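Local coordinates for insecticidal protein (Brevibacillus laterosporus, PDB 7ML9), which is active against the western corn rootworm and probably acts by forming beta-barrel pores in membranes, as a member of the epsilon-toxin/MTX2 family, at residues 83-88 and 224-229. Sequence-based numbering, arbitrary orientation.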
ATOM      1  N   ILE A  83      24.992  15.995  -7.974  1.00 15.81           N
ATOM      2  CA  ILE A  83      23.719  16.534  -7.507  1.00 13.27           C
ATOM      3  C   ILE A  83      23.954  17.432  -6.300  1.00 14.55           C
ATOM      4  O   ILE A  83      24.714  17.083  -5.396  1.00 16.65           O
ATOM      5  CB  ILE A  83      22.729  15.407  -7.142  1.00 21.00           C
ATOM      6  CG1 ILE A  83      22.390  14.577  -8.389  1.00 17.91           C
ATOM      7  CG2 ILE A  83      21.462  16.003  -6.529  1.00 14.85           C
ATOM      8  CD1 ILE A  83      21.497  15.316  -9.370  1.00 14.39           C
ATOM      9  N   SER A  84      23.318  18.589  -6.284  1.00 14.92           N
ATOM     10  CA  SER A  84      23.346  19.433  -5.101  1.00 20.45           C
ATOM     11  C   SER A  84      21.921  19.812  -4.762  1.00 16.58           C
ATOM     12  O   SER A  84      21.019  19.694  -5.593  1.00 15.53           O
ATOM     13  CB  SER A  84      24.210  20.693  -5.300  1.00 18.13           C
ATOM     14  OG  SER A  84      23.591  21.585  -6.220  1.00 22.62           O
ATOM     15  N   GLN A  85      21.731  20.277  -3.523  1.00 17.11           N
ATOM     16  CA  GLN A  85      20.428  20.674  -3.010  1.00 18.53           C
ATOM     17  C   GLN A  85      19.424  19.523  -3.064  1.00 14.54           C
ATOM     18  O   GLN A  85      18.230  19.742  -3.283  1.00 18.02           O
ATOM     19  CB  GLN A  85      19.876  21.895  -3.751  1.00 22.44           C
ATOM     20  CG  GLN A  85      20.534  23.211  -3.365  1.00 30.99           C
ATOM     21  CD  GLN A  85      20.191  24.321  -4.338  1.00 44.37           C
ATOM     22  OE1 GLN A  85      19.017  24.652  -4.533  1.00 51.29           O
ATOM     23  NE2 GLN A  85      21.209  24.901  -4.956  1.00 53.75           N
ATOM     24  N   TYR A  86      19.905  18.300  -2.865  1.00 16.51           N
ATOM     25  CA  TYR A  86      19.018  17.140  -2.868  1.00 20.18           C
ATOM     26  C   TYR A  86      18.130  17.180  -1.629  1.00 21.13           C
ATOM     27  O   TYR A  86      18.619  17.388  -0.517  1.00 18.58           O
ATOM     28  CB  TYR A  86      19.833  15.849  -2.902  1.00 17.78           C
ATOM     29  CG  TYR A  86      18.982  14.613  -2.690  1.00 20.09           C
ATOM     30  CD1 TYR A  86      18.214  14.091  -3.721  1.00 20.73           C
ATOM     31  CD2 TYR A  86      18.922  13.986  -1.449  1.00 21.69           C
ATOM     32  CE1 TYR A  86      17.406  12.960  -3.520  1.00 22.55           C
ATOM     33  CE2 TYR A  86      18.116  12.866  -1.238  1.00 20.91           C
ATOM     34  CZ  TYR A  86      17.369  12.355  -2.277  1.00 20.82           C
ATOM     35  OH  TYR A  86      16.574  11.236  -2.081  1.00 21.06           O
ATOM     36  N   LYS A  87      16.828  16.972  -1.816  1.00 21.09           N
ATOM     37  CA  LYS A  87      15.879  17.128  -0.725  1.00 22.43           C
ATOM     38  C   LYS A  87      14.671  16.247  -0.996  1.00 23.96           C
ATOM     39  O   LYS A  87      14.187  16.198  -2.124  1.00 21.00           O
ATOM     40  CB  LYS A  87      15.444  18.597  -0.602  1.00 22.86           C
ATOM     41  CG  LYS A  87      14.493  18.890   0.535  1.00 34.91           C
ATOM     42  CD  LYS A  87      14.509  20.378   0.849  1.00 34.87           C
ATOM     43  CE  LYS A  87      14.068  20.652   2.279  1.00 53.62           C
ATOM     44  NZ  LYS A  87      12.585  20.612   2.391  1.00 56.13           N
ATOM     45  N   VAL A  88      14.179  15.556   0.027  1.00 22.46           N
ATOM     46  CA  VAL A  88      12.888  14.886  -0.077  1.00 19.84           C
ATOM     47  C   VAL A  88      11.842  15.905   0.361  1.00 23.20           C
ATOM     48  O   VAL A  88      11.827  16.326   1.517  1.00 24.72           O
ATOM     49  CB  VAL A  88      12.830  13.612   0.772  1.00 22.71           C
ATOM     50  CG1 VAL A  88      11.476  12.952   0.605  1.00 25.00           C
ATOM     51  CG2 VAL A  88      13.951  12.657   0.374  1.00 20.84           C
ATOM     52  N   GLY A 224      13.826  17.110  -4.773  1.00 15.13           N
ATOM     53  CA  GLY A 224      14.400  18.258  -5.441  1.00 20.00           C
ATOM     54  C   GLY A 224      15.906  18.099  -5.593  1.00 17.99           C
ATOM     55  O   GLY A 224      16.523  17.214  -5.003  1.00 16.27           O
ATOM     56  N   GLY A 225      16.488  18.943  -6.438  1.00 16.58           N
ATOM     57  CA  GLY A 225      17.922  18.861  -6.658  1.00 17.23           C
ATOM     58  C   GLY A 225      18.344  19.570  -7.925  1.00 17.48           C
ATOM     59  O   GLY A 225      17.519  19.968  -8.754  1.00 16.30           O
ATOM     60  N   ILE A 226      19.667  19.717  -8.052  1.00 16.09           N
ATOM     61  CA  ILE A 226      20.332  20.391  -9.167  1.00 18.08           C
ATOM     62  C   ILE A 226      21.346  19.419  -9.752  1.00 17.05           C
ATOM     63  O   ILE A 226      22.210  18.918  -9.021  1.00 15.15           O
ATOM     64  CB  ILE A 226      21.056  21.677  -8.714  1.00 19.62           C
ATOM     65  CG1 ILE A 226      20.111  22.663  -8.030  1.00 20.32           C
ATOM     66  CG2 ILE A 226      21.773  22.333  -9.906  1.00 16.92           C
ATOM     67  CD1 ILE A 226      18.990  23.146  -8.929  1.00 27.18           C
ATOM     68  N   ALA A 227      21.261  19.160 -11.061  1.00 12.89           N
ATOM     69  CA  ALA A 227      22.150  18.201 -11.709  1.00 14.46           C
ATOM     70  C   ALA A 227      23.343  18.921 -12.335  1.00 15.64           C
ATOM     71  O   ALA A 227      23.158  19.884 -13.091  1.00 17.23           O
ATOM     72  CB  ALA A 227      21.416  17.393 -12.784  1.00 12.53           C
ATOM     73  N   TRP A 228      24.551  18.426 -12.061  1.00 14.30           N
ATOM     74  CA  TRP A 228      25.782  19.104 -12.475  1.00 16.85           C
ATOM     75  C   TRP A 228      26.436  18.319 -13.599  1.00 13.37           C
ATOM     76  O   TRP A 228      26.688  17.114 -13.463  1.00 16.02           O
ATOM     77  CB  TRP A 228      26.742  19.291 -11.276  1.00 14.09           C
ATOM     78  CG  TRP A 228      26.252  20.362 -10.363  1.00 15.11           C
ATOM     79  CD1 TRP A 228      25.307  20.230  -9.369  1.00 19.31           C
ATOM     80  CD2 TRP A 228      26.611  21.750 -10.391  1.00 19.07           C
ATOM     81  NE1 TRP A 228      25.064  21.450  -8.792  1.00 20.07           N
ATOM     82  CE2 TRP A 228      25.852  22.397  -9.399  1.00 20.38           C
ATOM     83  CE3 TRP A 228      27.502  22.506 -11.161  1.00 19.67           C
ATOM     84  CZ2 TRP A 228      25.966  23.765  -9.149  1.00 24.35           C
ATOM     85  CZ3 TRP A 228      27.607  23.859 -10.915  1.00 21.53           C
ATOM     86  CH2 TRP A 228      26.847  24.475  -9.915  1.00 24.15           C
ATOM     87  N   ARG A 229      26.711  19.009 -14.717  1.00 17.67           N
ATOM     88  CA  ARG A 229      27.258  18.394 -15.917  1.00 19.63           C
ATOM     89  C   ARG A 229      28.237  19.367 -16.569  1.00 14.58           C
ATOM     90  O   ARG A 229      28.029  20.579 -16.532  1.00 15.67           O
ATOM     91  CB  ARG A 229      26.170  18.076 -16.981  1.00 21.65           C
ATOM     92  CG  ARG A 229      25.199  16.977 -16.650  1.00 26.94           C
ATOM     93  CD  ARG A 229      23.963  17.504 -15.928  1.00 31.25           C
ATOM     94  NE  ARG A 229      23.187  18.424 -16.738  1.00 22.12           N
ATOM     95  CZ  ARG A 229      22.982  19.692 -16.410  1.00 36.02           C
ATOM     96  NH1 ARG A 229      23.507  20.176 -15.284  1.00 44.69           N
ATOM     97  NH2 ARG A 229      22.273  20.479 -17.207  1.00 46.15           N
TER
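Ser84 and Ile226 form an antiparallel hydrogen-bonded pair, Ser84 N to Ile226 O at 3.0 Å and Ile226 N to Ser84 O at 2.8 Å. A second such pair joins Lys87 to Gly224; Gly224 N donates to Lys87 O at 2.8 Å, whereas the return bond from Lys87 N to Gly224 O is longer, 3.2 Å. Between them the register slips by one residue, a beta bulge at which Gln85 takes a left-handed backbone conformation (phi 59°) and Gly225 passes with its CA 3.5 Å from Gln85 O in a CA-H...O contact.

One side-chain hydrogen bond spans the two strands beside the first pair: Trp228 NE1 donates to Ser84 OG (3.0 Å, 160° at the hydrogen), with the hydroxyl at the indole edge and in its plane. Ser84 chi1 of 69° sets OG between its own N and carbonyl carbon, where it also touches Ile226 CB.

Apolar contact is lighter. Ile83 CD1 meets Ala227 CB at 4.0 Å. The Gln85 side chain lies beside that of Ile226, pointing the same way, with its amide end against CG1.

Strand 201-229 continues the sheet through strand 238-241; Ile83 touches Leu32 of helix 28-48 and Ile242 of helix 242-252, and Ala227 touches Val245 of the latter.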